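Local coordinates for core protein P7 (Pseudomonas phage phi12, PDB 2Q82) that probably serves as a structural and assembly component of the viral core, as P7 proteins do in related double-stranded RNA phages, at residues 27-32 and 58-63; 84-89 and 108-113; 69-74 and 101-106; 63-68 and 95-100. One frame throughout, in Å; residues are numbered along the deposited sequence.

Contact 1: residues 27-32 and 58-63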
loop_
_atom_site.group_PDB
_atom_site.type_symbol
_atom_site.label_atom_id
_atom_site.label_comp_id
_atom_site.label_asym_id
_atom_site.label_seq_id
_atom_site.Cartn_x
_atom_site.Cartn_y
_atom_site.Cartn_z
HETATM N N MSE A 27 -7.364 10.876 2.957
HETATM C CA MSE A 27 -8.393 11.363 2.051
HETATM C C MSE A 27 -7.926 11.106 0.658
HETATM O O MSE A 27 -6.763 11.282 0.312
HETATM C CB MSE A 27 -8.667 12.854 2.059
HETATM C CG MSE A 27 -8.431 13.613 3.282
HETATM SE SE MSE A 27 -9.897 13.445 4.440
HETATM C CE MSE A 27 -8.984 12.078 5.371
ATOM N N VAL A 28 -8.920 10.784 -0.147
ATOM C CA VAL A 28 -8.738 10.453 -1.519
ATOM C C VAL A 28 -9.596 11.320 -2.406
ATOM O O VAL A 28 -10.811 11.385 -2.254
ATOM C CB VAL A 28 -9.082 9.012 -1.696
ATOM C CG1 VAL A 28 -9.350 8.717 -3.118
ATOM C CG2 VAL A 28 -7.954 8.181 -1.163
HETATM N N MSE A 29 -8.951 11.952 -3.372
HETATM C CA MSE A 29 -9.652 12.860 -4.254
HETATM C C MSE A 29 -9.582 12.529 -5.748
HETATM O O MSE A 29 -8.497 12.482 -6.322
HETATM C CB MSE A 29 -9.105 14.267 -4.005
HETATM C CG MSE A 29 -9.562 15.316 -4.975
HETATM SE SE MSE A 29 -8.483 16.951 -4.874
HETATM C CE MSE A 29 -9.489 17.943 -6.223
ATOM N N SER A 30 -10.747 12.315 -6.365
ATOM C CA SER A 30 -10.824 12.032 -7.792
ATOM C C SER A 30 -10.610 13.337 -8.536
ATOM O O SER A 30 -11.400 14.276 -8.395
ATOM C CB SER A 30 -12.179 11.474 -8.175
ATOM O OG SER A 30 -12.256 11.312 -9.582
ATOM N N HIS A 31 -9.567 13.384 -9.357
ATOM C CA HIS A 31 -9.251 14.619 -10.043
ATOM C C HIS A 31 -8.145 14.499 -11.089
ATOM O O HIS A 31 -7.099 13.909 -10.831
ATOM C CB HIS A 31 -8.847 15.636 -8.982
ATOM C CG HIS A 31 -8.352 16.933 -9.525
ATOM N ND1 HIS A 31 -9.202 17.904 -10.035
ATOM C CD2 HIS A 31 -7.111 17.450 -9.614
ATOM C CE1 HIS A 31 -8.498 18.948 -10.403
ATOM N NE2 HIS A 31 -7.216 18.704 -10.162
ATOM N N ASN A 32 -8.399 15.067 -12.265
ATOM C CA ASN A 32 -7.429 15.093 -13.360
ATOM C C ASN A 32 -7.025 16.535 -13.506
ATOM O O ASN A 32 -7.882 17.411 -13.479
ATOM C CB ASN A 32 -8.052 14.674 -14.683
ATOM C CG ASN A 32 -8.267 13.200 -14.777
ATOM O OD1 ASN A 32 -7.352 12.420 -14.535
ATOM N ND2 ASN A 32 -9.472 12.801 -15.141
ATOM N N PRO A 58 -1.657 15.091 7.931
ATOM C CA PRO A 58 -2.860 15.060 7.083
ATOM C C PRO A 58 -2.598 15.175 5.615
ATOM O O PRO A 58 -1.964 16.122 5.160
ATOM C CB PRO A 58 -3.689 16.200 7.611
ATOM C CG PRO A 58 -2.758 17.002 8.292
ATOM C CD PRO A 58 -1.922 16.033 9.014
ATOM N N ALA A 59 -3.189 14.267 4.861
ATOM C CA ALA A 59 -2.919 14.225 3.451
ATOM C C ALA A 59 -4.093 14.002 2.577
ATOM O O ALA A 59 -5.068 13.397 3.001
ATOM C CB ALA A 59 -1.995 13.061 3.240
ATOM N N VAL A 60 -3.998 14.506 1.353
ATOM C CA VAL A 60 -5.029 14.281 0.352
ATOM C C VAL A 60 -4.279 13.655 -0.823
ATOM O O VAL A 60 -3.385 14.268 -1.396
ATOM C CB VAL A 60 -5.706 15.556 -0.135
ATOM C CG1 VAL A 60 -6.638 15.232 -1.298
ATOM C CG2 VAL A 60 -6.498 16.177 1.001
ATOM N N ALA A 61 -4.617 12.411 -1.140
ATOM C CA ALA A 61 -4.006 11.729 -2.262
ATOM C C ALA A 61 -4.936 11.991 -3.432
ATOM O O ALA A 61 -6.133 11.717 -3.355
ATOM C CB ALA A 61 -3.907 10.241 -1.999
ATOM N N VAL A 62 -4.370 12.530 -4.508
ATOM C CA VAL A 62 -5.124 12.864 -5.699
ATOM C C VAL A 62 -4.987 11.790 -6.757
ATOM O O VAL A 62 -3.883 11.474 -7.203
ATOM C CB VAL A 62 -4.651 14.196 -6.282
ATOM C CG1 VAL A 62 -5.550 14.612 -7.437
ATOM C CG2 VAL A 62 -4.649 15.254 -5.195
ATOM N N LEU A 63 -6.130 11.251 -7.159
ATOM C CA LEU A 63 -6.166 10.213 -8.157
ATOM C C LEU A 63 -6.874 10.597 -9.424
ATOM O O LEU A 63 -8.009 11.048 -9.399
ATOM C CB LEU A 63 -6.885 8.979 -7.581
ATOM C CG LEU A 63 -6.026 8.076 -6.683
ATOM C CD1 LEU A 63 -5.609 8.797 -5.497
ATOM C CD2 LEU A 63 -6.782 6.874 -6.278
#
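Leu63, Met27 and Met29 bury the most surface against the partner strand where strands 25-30 and 59-63 run side by side in the open, all-parallel alpha/beta sheet of P7. A ladder of backbone bonds sets the pairing. Leu63 N donates to Met29 O at 2.8 Å, and Met29 N in turn reaches Ala61 O at the same 2.8 Å. Only the outermost rung, Met27 N to Ala59 O at 3.4 Å, is weak. Alternation then sorts the side chains. Val28, Ala61 and Leu63 share the face packed by helix 68-76, where a branched leucine suits the place by reaching both Leu70 and Phe74. Met27, Met29, Val60 and Val62 share the other face. Both methionines are selenomethionines, and their long flexible chains can fit around rigid valines. Met29 CB lies 3.8 Å from Val60 CG1. With CG anti to the backbone N (chi1 171°), the chain runs on extended and brings the selenium to 4.2 Å from Val62 CG2. Met27 instead bends at chi2 and chi3: its CG lies 3.9 Å from Val60 CG2, while its end leaves this strand pair for Ile86 and Val88 of the next strand. Where strand 25-30 ends, His31 lies alongside Val62, pointing the same way, with its CB 3.8 Å from Val62 CG1 and that methyl near the plane of the imidazole, at its edge.

Contact 2: residues 84-89 and 108-113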
loop_
_atom_site.group_PDB
_atom_site.type_symbol
_atom_site.label_atom_id
_atom_site.label_comp_id
_atom_site.label_asym_id
_atom_site.label_seq_id
_atom_site.Cartn_x
_atom_site.Cartn_y
_atom_site.Cartn_z
ATOM N N ASN A 84 -7.923 3.616 6.695
ATOM C CA ASN A 84 -9.240 4.044 6.288
ATOM C C ASN A 84 -9.136 5.062 5.165
ATOM O O ASN A 84 -8.315 5.944 5.205
ATOM C CB ASN A 84 -9.981 4.698 7.440
ATOM C CG ASN A 84 -11.453 4.789 7.172
ATOM O OD1 ASN A 84 -12.087 5.819 7.416
ATOM N ND2 ASN A 84 -12.014 3.708 6.659
ATOM N N ILE A 85 -10.018 4.921 4.179
ATOM C CA ILE A 85 -10.025 5.825 3.049
ATOM C C ILE A 85 -11.302 6.617 3.068
ATOM O O ILE A 85 -12.385 6.090 3.246
ATOM C CB ILE A 85 -9.992 5.055 1.745
ATOM C CG1 ILE A 85 -8.710 4.246 1.676
ATOM C CG2 ILE A 85 -10.131 5.994 0.565
ATOM C CD1 ILE A 85 -8.826 2.969 2.309
ATOM N N ILE A 86 -11.154 7.923 2.866
ATOM C CA ILE A 86 -12.297 8.788 2.849
ATOM C C ILE A 86 -12.303 9.454 1.490
ATOM O O ILE A 86 -11.347 10.145 1.136
ATOM C CB ILE A 86 -12.167 9.864 3.917
ATOM C CG1 ILE A 86 -12.351 9.258 5.311
ATOM C CG2 ILE A 86 -13.162 10.947 3.653
ATOM C CD1 ILE A 86 -11.898 10.156 6.457
ATOM N N ARG A 87 -13.375 9.268 0.736
ATOM C CA ARG A 87 -13.466 9.868 -0.580
ATOM C C ARG A 87 -13.978 11.295 -0.470
ATOM O O ARG A 87 -15.069 11.524 0.048
ATOM C CB ARG A 87 -14.406 9.053 -1.431
ATOM C CG ARG A 87 -14.661 9.625 -2.780
ATOM C CD ARG A 87 -15.623 8.719 -3.482
ATOM N NE ARG A 87 -16.088 9.314 -4.717
ATOM C CZ ARG A 87 -17.132 8.872 -5.403
ATOM N NH1 ARG A 87 -17.824 7.827 -4.974
ATOM N NH2 ARG A 87 -17.490 9.488 -6.517
ATOM N N VAL A 88 -13.204 12.257 -0.960
ATOM C CA VAL A 88 -13.647 13.634 -0.851
ATOM C C VAL A 88 -14.061 14.323 -2.127
ATOM O O VAL A 88 -13.495 14.124 -3.202
ATOM C CB VAL A 88 -12.608 14.525 -0.160
ATOM C CG1 VAL A 88 -12.337 14.004 1.225
ATOM C CG2 VAL A 88 -11.332 14.588 -0.977
ATOM N N VAL A 89 -15.066 15.164 -1.967
ATOM C CA VAL A 89 -15.600 15.934 -3.057
ATOM C C VAL A 89 -15.776 17.381 -2.641
ATOM O O VAL A 89 -15.533 17.755 -1.503
ATOM C CB VAL A 89 -16.949 15.388 -3.520
ATOM C CG1 VAL A 89 -16.751 14.023 -4.152
ATOM C CG2 VAL A 89 -17.922 15.311 -2.347
ATOM N N HIS A 108 -18.529 6.362 0.205
ATOM C CA HIS A 108 -19.418 7.480 0.445
ATOM C C HIS A 108 -18.656 8.795 0.265
ATOM O O HIS A 108 -17.616 9.007 0.877
ATOM C CB HIS A 108 -19.945 7.342 1.867
ATOM C CG HIS A 108 -21.029 8.298 2.222
ATOM N ND1 HIS A 108 -21.863 8.093 3.309
ATOM C CD2 HIS A 108 -21.411 9.482 1.688
ATOM C CE1 HIS A 108 -22.698 9.099 3.421
ATOM N NE2 HIS A 108 -22.446 9.963 2.445
ATOM N N GLU A 109 -19.188 9.658 -0.598
ATOM C CA GLU A 109 -18.595 10.958 -0.885
ATOM C C GLU A 109 -18.699 11.867 0.321
ATOM O O GLU A 109 -19.781 12.053 0.868
ATOM C CB GLU A 109 -19.322 11.643 -2.032
ATOM C CG GLU A 109 -19.310 10.889 -3.328
ATOM C CD GLU A 109 -19.980 11.657 -4.446
ATOM O OE1 GLU A 109 -19.902 12.903 -4.440
ATOM O OE2 GLU A 109 -20.566 11.014 -5.338
ATOM N N VAL A 110 -17.586 12.458 0.720
ATOM C CA VAL A 110 -17.610 13.350 1.849
ATOM C C VAL A 110 -17.189 14.719 1.364
ATOM O O VAL A 110 -16.252 14.839 0.583
ATOM C CB VAL A 110 -16.676 12.856 2.923
ATOM C CG1 VAL A 110 -16.490 13.911 3.979
ATOM C CG2 VAL A 110 -17.245 11.587 3.517
ATOM N N SER A 111 -17.885 15.754 1.813
ATOM C CA SER A 111 -17.536 17.084 1.357
ATOM C C SER A 111 -16.321 17.649 2.063
ATOM O O SER A 111 -16.266 17.740 3.285
ATOM C CB SER A 111 -18.709 18.050 1.491
ATOM O OG SER A 111 -18.280 19.376 1.265
HETATM N N MSE A 112 -15.335 18.031 1.263
HETATM C CA MSE A 112 -14.116 18.583 1.807
HETATM C C MSE A 112 -14.387 19.880 2.561
HETATM O O MSE A 112 -13.659 20.238 3.471
HETATM C CB MSE A 112 -13.119 18.870 0.703
HETATM C CG MSE A 112 -11.763 19.302 1.236
HETATM SE SE MSE A 112 -10.738 17.738 1.830
HETATM C CE MSE A 112 -9.749 18.413 3.384
ATOM N N VAL A 113 -15.434 20.584 2.157
ATOM C CA VAL A 113 -15.793 21.834 2.811
ATOM C C VAL A 113 -16.182 21.555 4.273
ATOM O O VAL A 113 -15.809 22.282 5.186
ATOM C CB VAL A 113 -16.941 22.499 2.087
ATOM C CG1 VAL A 113 -17.450 23.687 2.886
ATOM C CG2 VAL A 113 -16.476 22.942 0.711
#
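Arg87 and Glu109 lie side by side, pointing the same way, where strand 84-89 meets the edge strand 109-111. These two parallel strands are the ends of a beta-alpha-beta crossover through helix 98-103. Arg87 starts with CB 4.0 Å from His108 O. Its CG is anti to the backbone N (chi1 176°) and the chain stays extended to NE, a straight reach that lays the guanidinium alongside Glu109. There CZ sits 3.6 Å from Glu109 CG, which lies over the centre of one guanidinium face. NE also lies beside Glu109 CG (3.8 Å); the two terminal nitrogens then part company. NH1 is hydrogen-bonded to Leu107 O, while NH2 forms a long salt bridge, 3.6 Å to Glu109 OE2, and a weak ion pair to Asp101. OE2 stands well out of the guanidinium plane, and no N-H points at it.

The backbone joins the strands by Val110 N to Arg87 O and Val89 N to Val110 O, both 2.8 Å. Met112 N, at the start of the final helix, reaches Val89 O with a nearly straight N-H (177°). Beta-branched residues suit such extended chain: Ile86 CG2 meets Val110 CB at 4.1 Å. Ser111, small and polar, caps the helix through a weak bond from Val113 N. The Arg87-Glu109 attraction is thus one of charge and of methylene against a flat cation, probably less directional than a planar two-bond salt bridge.

Contact 3: residues 69-74 and 101-106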
loop_
_atom_site.group_PDB
_atom_site.type_symbol
_atom_site.label_atom_id
_atom_site.label_comp_id
_atom_site.label_asym_id
_atom_site.label_seq_id
_atom_site.Cartn_x
_atom_site.Cartn_y
_atom_site.Cartn_z
ATOM N N ASP A 69 -5.599 1.523 -11.438
ATOM C CA ASP A 69 -5.448 0.366 -10.573
ATOM C C ASP A 69 -5.550 0.651 -9.084
ATOM O O ASP A 69 -6.125 -0.133 -8.332
ATOM C CB ASP A 69 -4.142 -0.363 -10.870
ATOM C CG ASP A 69 -4.116 -0.950 -12.266
ATOM O OD1 ASP A 69 -5.173 -1.422 -12.730
ATOM O OD2 ASP A 69 -3.039 -0.939 -12.888
ATOM N N LEU A 70 -4.992 1.766 -8.652
ATOM C CA LEU A 70 -5.048 2.090 -7.250
ATOM C C LEU A 70 -6.492 2.401 -6.844
ATOM O O LEU A 70 -6.931 2.021 -5.769
ATOM C CB LEU A 70 -4.155 3.278 -6.956
ATOM C CG LEU A 70 -4.167 3.745 -5.518
ATOM C CD1 LEU A 70 -3.699 2.640 -4.579
ATOM C CD2 LEU A 70 -3.263 4.938 -5.418
ATOM N N ALA A 71 -7.213 3.098 -7.714
ATOM C CA ALA A 71 -8.594 3.451 -7.439
ATOM C C ALA A 71 -9.399 2.170 -7.281
ATOM O O ALA A 71 -10.255 2.055 -6.418
ATOM C CB ALA A 71 -9.166 4.275 -8.573
ATOM N N TYR A 72 -9.119 1.212 -8.149
ATOM C CA TYR A 72 -9.827 -0.032 -8.091
ATOM C C TYR A 72 -9.612 -0.698 -6.728
ATOM O O TYR A 72 -10.556 -1.175 -6.094
ATOM C CB TYR A 72 -9.340 -0.949 -9.185
ATOM C CG TYR A 72 -10.016 -2.261 -9.088
ATOM C CD1 TYR A 72 -11.277 -2.448 -9.637
ATOM C CD2 TYR A 72 -9.432 -3.297 -8.377
ATOM C CE1 TYR A 72 -11.940 -3.638 -9.480
ATOM C CE2 TYR A 72 -10.082 -4.491 -8.210
ATOM C CZ TYR A 72 -11.336 -4.658 -8.764
ATOM O OH TYR A 72 -11.977 -5.852 -8.629
ATOM N N VAL A 73 -8.364 -0.721 -6.285
ATOM C CA VAL A 73 -8.054 -1.333 -5.006
ATOM C C VAL A 73 -8.811 -0.661 -3.851
ATOM O O VAL A 73 -9.430 -1.330 -3.030
ATOM C CB VAL A 73 -6.561 -1.285 -4.742
ATOM C CG1 VAL A 73 -6.267 -1.758 -3.343
ATOM C CG2 VAL A 73 -5.846 -2.159 -5.757
ATOM N N PHE A 74 -8.752 0.665 -3.793
ATOM C CA PHE A 74 -9.455 1.396 -2.741
ATOM C C PHE A 74 -10.951 1.088 -2.768
ATOM O O PHE A 74 -11.595 0.954 -1.726
ATOM C CB PHE A 74 -9.301 2.905 -2.928
ATOM C CG PHE A 74 -7.925 3.434 -2.636
ATOM C CD1 PHE A 74 -7.011 2.708 -1.877
ATOM C CD2 PHE A 74 -7.583 4.719 -3.049
ATOM C CE1 PHE A 74 -5.763 3.255 -1.545
ATOM C CE2 PHE A 74 -6.352 5.274 -2.728
ATOM C CZ PHE A 74 -5.437 4.543 -1.961
ATOM N N ASP A 101 -13.993 7.852 -10.173
ATOM C CA ASP A 101 -15.273 7.917 -9.486
ATOM C C ASP A 101 -16.007 6.583 -9.532
ATOM O O ASP A 101 -16.620 6.170 -8.556
ATOM C CB ASP A 101 -16.175 8.962 -10.114
ATOM C CG ASP A 101 -15.713 10.370 -9.834
ATOM O OD1 ASP A 101 -14.764 10.563 -9.048
ATOM O OD2 ASP A 101 -16.325 11.282 -10.412
ATOM N N ALA A 102 -15.968 5.931 -10.687
ATOM C CA ALA A 102 -16.647 4.662 -10.846
ATOM C C ALA A 102 -15.988 3.611 -9.970
ATOM O O ALA A 102 -16.655 2.831 -9.290
ATOM C CB ALA A 102 -16.597 4.225 -12.293
ATOM N N GLU A 103 -14.666 3.604 -10.009
ATOM C CA GLU A 103 -13.878 2.666 -9.240
ATOM C C GLU A 103 -14.120 2.803 -7.751
ATOM O O GLU A 103 -14.109 1.820 -7.026
ATOM C CB GLU A 103 -12.412 2.895 -9.523
ATOM C CG GLU A 103 -12.086 2.702 -10.960
ATOM C CD GLU A 103 -11.740 1.282 -11.256
ATOM O OE1 GLU A 103 -12.531 0.384 -10.896
ATOM O OE2 GLU A 103 -10.663 1.069 -11.842
ATOM N N LEU A 104 -14.323 4.035 -7.299
ATOM C CA LEU A 104 -14.554 4.289 -5.885
ATOM C C LEU A 104 -16.024 4.369 -5.539
ATOM O O LEU A 104 -16.374 4.873 -4.474
ATOM C CB LEU A 104 -13.939 5.615 -5.476
ATOM C CG LEU A 104 -12.491 5.910 -5.841
ATOM C CD1 LEU A 104 -12.155 7.338 -5.519
ATOM C CD2 LEU A 104 -11.589 4.992 -5.083
ATOM N N GLY A 105 -16.893 3.895 -6.418
ATOM C CA GLY A 105 -18.316 4.007 -6.143
ATOM C C GLY A 105 -18.850 3.518 -4.805
ATOM O O GLY A 105 -19.841 4.040 -4.299
ATOM N N ALA A 106 -18.217 2.515 -4.220
ATOM C CA ALA A 106 -18.718 2.006 -2.960
ATOM C C ALA A 106 -18.361 2.899 -1.782
ATOM O O ALA A 106 -18.823 2.672 -0.663
ATOM C CB ALA A 106 -18.212 0.594 -2.727
HETATM O O HOH W 1 -13.555 -0.800 -7.697
#
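Glu103 folds back on Tyr72 through its torsions: CG is anti to its own carbonyl carbon (chi1 -60°) and the chain then bends sharply at chi2 (-89°), so the carboxylate comes across the base of the tyrosine instead of reaching straight out. Tyr72 CB leaves its backbone pointing away from helix 98-103 overall, yet it still touches Glu103, and the anti chi1 (177°) leaves the CD1 edge of the ring beside the carboxylate. OE1 meets the ring at that edge, in plane, 3.3 Å from CD1, and OE2 rests 3.6 Å from Tyr72 CB. The side chains cross at about a right angle. Beneath them Ala71 CB packs on Glu103 CB at 3.7 Å; a small methyl suits this place because helices 68-76 and 98-103 come close here. Leu104, where the second helix gives out, brings CD2 to Ala71 O (3.5 Å) and Phe74 CB (3.8 Å), one methyl of a branched side chain resting against both. A water donates to Glu103 O at 2.8 Å and, weakly, to Tyr72 O. Helix 68-76 also meets the second subunit, whose Arg77 makes a cation-pi contact with Tyr72 and a salt bridge with Asp69. An aromatic edge carries slightly positive C-H groups, so the carboxylate oxygen there is probably mildly attractive, and its negative charge may help to balance the nearby Arg77 of the second subunit.

Contact 4: residues 63-68 and 95-100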
loop_
_atom_site.group_PDB
_atom_site.type_symbol
_atom_site.label_atom_id
_atom_site.label_comp_id
_atom_site.label_asym_id
_atom_site.label_seq_id
_atom_site.Cartn_x
_atom_site.Cartn_y
_atom_site.Cartn_z
ATOM N N LEU A 63 -6.130 11.251 -7.159
ATOM C CA LEU A 63 -6.166 10.213 -8.157
ATOM C C LEU A 63 -6.874 10.597 -9.424
ATOM O O LEU A 63 -8.009 11.048 -9.399
ATOM C CB LEU A 63 -6.885 8.979 -7.581
ATOM C CG LEU A 63 -6.026 8.076 -6.683
ATOM C CD1 LEU A 63 -5.609 8.797 -5.497
ATOM C CD2 LEU A 63 -6.782 6.874 -6.278
ATOM N N GLY A 64 -6.184 10.432 -10.540
ATOM C CA GLY A 64 -6.794 10.702 -11.831
ATOM C C GLY A 64 -6.818 9.423 -12.651
ATOM O O GLY A 64 -6.581 8.318 -12.155
ATOM N N ASP A 65 -7.106 9.570 -13.932
ATOM C CA ASP A 65 -7.171 8.438 -14.825
ATOM C C ASP A 65 -5.965 7.559 -14.773
ATOM O O ASP A 65 -6.077 6.368 -14.998
ATOM C CB ASP A 65 -7.334 8.941 -16.236
ATOM C CG ASP A 65 -8.739 9.349 -16.518
ATOM O OD1 ASP A 65 -9.417 9.919 -15.666
ATOM O OD2 ASP A 65 -9.202 9.114 -17.626
ATOM N N ASP A 66 -4.801 8.119 -14.479
ATOM C CA ASP A 66 -3.608 7.306 -14.456
ATOM C C ASP A 66 -3.507 6.436 -13.215
ATOM O O ASP A 66 -2.582 5.646 -13.090
ATOM C CB ASP A 66 -2.374 8.196 -14.625
ATOM C CG ASP A 66 -2.181 9.176 -13.479
ATOM O OD1 ASP A 66 -3.168 9.521 -12.799
ATOM O OD2 ASP A 66 -1.029 9.606 -13.288
ATOM N N ALA A 67 -4.474 6.558 -12.310
ATOM C CA ALA A 67 -4.461 5.766 -11.079
ATOM C C ALA A 67 -5.564 4.723 -11.077
ATOM O O ALA A 67 -6.083 4.342 -10.027
ATOM C CB ALA A 67 -4.602 6.671 -9.876
ATOM N N GLN A 68 -5.902 4.280 -12.275
ATOM C CA GLN A 68 -6.919 3.278 -12.501
ATOM C C GLN A 68 -6.792 2.097 -11.542
ATOM O O GLN A 68 -7.757 1.721 -10.879
ATOM C CB GLN A 68 -6.810 2.797 -13.945
ATOM C CG GLN A 68 -7.700 1.641 -14.293
ATOM C CD GLN A 68 -7.449 1.113 -15.693
ATOM O OE1 GLN A 68 -7.958 0.058 -16.062
ATOM N NE2 GLN A 68 -6.664 1.846 -16.482
ATOM N N GLN A 95 -11.827 18.505 -10.729
ATOM C CA GLN A 95 -12.262 18.016 -12.045
ATOM C C GLN A 95 -12.168 16.509 -11.982
ATOM O O GLN A 95 -11.180 15.917 -12.413
ATOM C CB GLN A 95 -11.343 18.475 -13.155
ATOM C CG GLN A 95 -11.121 19.936 -13.165
ATOM C CD GLN A 95 -10.372 20.370 -14.386
ATOM O OE1 GLN A 95 -9.178 20.097 -14.534
ATOM N NE2 GLN A 95 -11.072 21.039 -15.291
ATOM N N PRO A 96 -13.206 15.873 -11.445
ATOM C CA PRO A 96 -13.291 14.428 -11.289
ATOM C C PRO A 96 -13.031 13.569 -12.497
ATOM O O PRO A 96 -13.454 13.868 -13.620
ATOM C CB PRO A 96 -14.707 14.203 -10.789
ATOM C CG PRO A 96 -15.056 15.457 -10.125
ATOM C CD PRO A 96 -14.438 16.522 -10.979
ATOM N N SER A 97 -12.362 12.459 -12.221
ATOM C CA SER A 97 -12.074 11.459 -13.222
ATOM C C SER A 97 -13.236 10.497 -13.135
ATOM O O SER A 97 -13.513 9.941 -12.074
ATOM C CB SER A 97 -10.792 10.710 -12.900
ATOM O OG SER A 97 -10.833 9.411 -13.470
ATOM N N ALA A 98 -13.922 10.313 -14.255
ATOM C CA ALA A 98 -15.058 9.415 -14.295
ATOM C C ALA A 98 -14.633 7.990 -13.968
ATOM O O ALA A 98 -15.385 7.238 -13.360
ATOM C CB ALA A 98 -15.695 9.462 -15.658
ATOM N N LEU A 99 -13.429 7.625 -14.384
ATOM C CA LEU A 99 -12.921 6.291 -14.131
ATOM C C LEU A 99 -12.724 6.091 -12.633
ATOM O O LEU A 99 -13.207 5.117 -12.051
ATOM C CB LEU A 99 -11.601 6.086 -14.866
ATOM C CG LEU A 99 -10.871 4.772 -14.581
ATOM C CD1 LEU A 99 -11.733 3.603 -14.988
ATOM C CD2 LEU A 99 -9.563 4.741 -15.338
ATOM N N VAL A 100 -12.014 7.020 -12.004
ATOM C CA VAL A 100 -11.778 6.918 -10.572
ATOM C C VAL A 100 -13.103 6.935 -9.813
ATOM O O VAL A 100 -13.330 6.127 -8.914
ATOM C CB VAL A 100 -10.872 8.060 -10.081
ATOM C CG1 VAL A 100 -10.817 8.086 -8.563
ATOM C CG2 VAL A 100 -9.473 7.870 -10.641
HETATM O O HOH W 2 -12.050 9.227 -16.836
#
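This partly buried contact joins the turn after strand 59-63 to the N-terminus of helix 98-103, at the C-terminal end of the sheet in the parallel alpha/beta fold: Asp65 meets Ser97, the helix N-cap. Ser97 suits an N-cap because its short hydroxyl can both give and take. With chi1 at 153° its OG swings back over the first turn and accepts from Val100 N at 3.0 Å, almost straight (177°). The same OG donates to Asp65 OD1 at 2.7 Å, arriving from above the carboxylate plane, 38° out of it. Asp65 can serve the helix twice: a water bridges its OD2, at 3.0 Å, to Leu99 N, so the acid lies near the positive end of the helix dipole, which would probably steady its negative charge. Asn32, by accepting from Asp65 N, helps to place the turn. Deeper in, Val100 turns both methyls onto the chain leaving the strand: CG1 is 4.1 Å from Leu63 CB, and CG2 sits 3.3 Å from Gly64 O, which itself accepts from Ala67 N within the turn. Nearer the surface Leu99 crosses Gln68, whose extended aliphatic stem makes an apolar seat: Leu99 CD2 lies 3.6 Å from Gln68 CB.

Contacts 1 and 2 belong to one sheet, with centres 9 Å apart; strands 25-30 and 84-89 are neighbours, and Val28 N lies 2.8 Å from Ile86 O. Contacts 3 and 4 both use helix 98-103, their centres also 9 Å apart, and together they join it to helix 68-76 and the turn before that helix. Contact 4 shares Leu63 with contact 1. Ser30 of contact 1 ties the helix to the sheet, its OG 2.7 Å from Asp101 OD1 in contact 3 and 2.9 Å from Ser97 N in contact 4. Contacts 2 and 4 do not touch; their nearest atoms are about 6 Å apart. Contact 3 also reaches the second subunit.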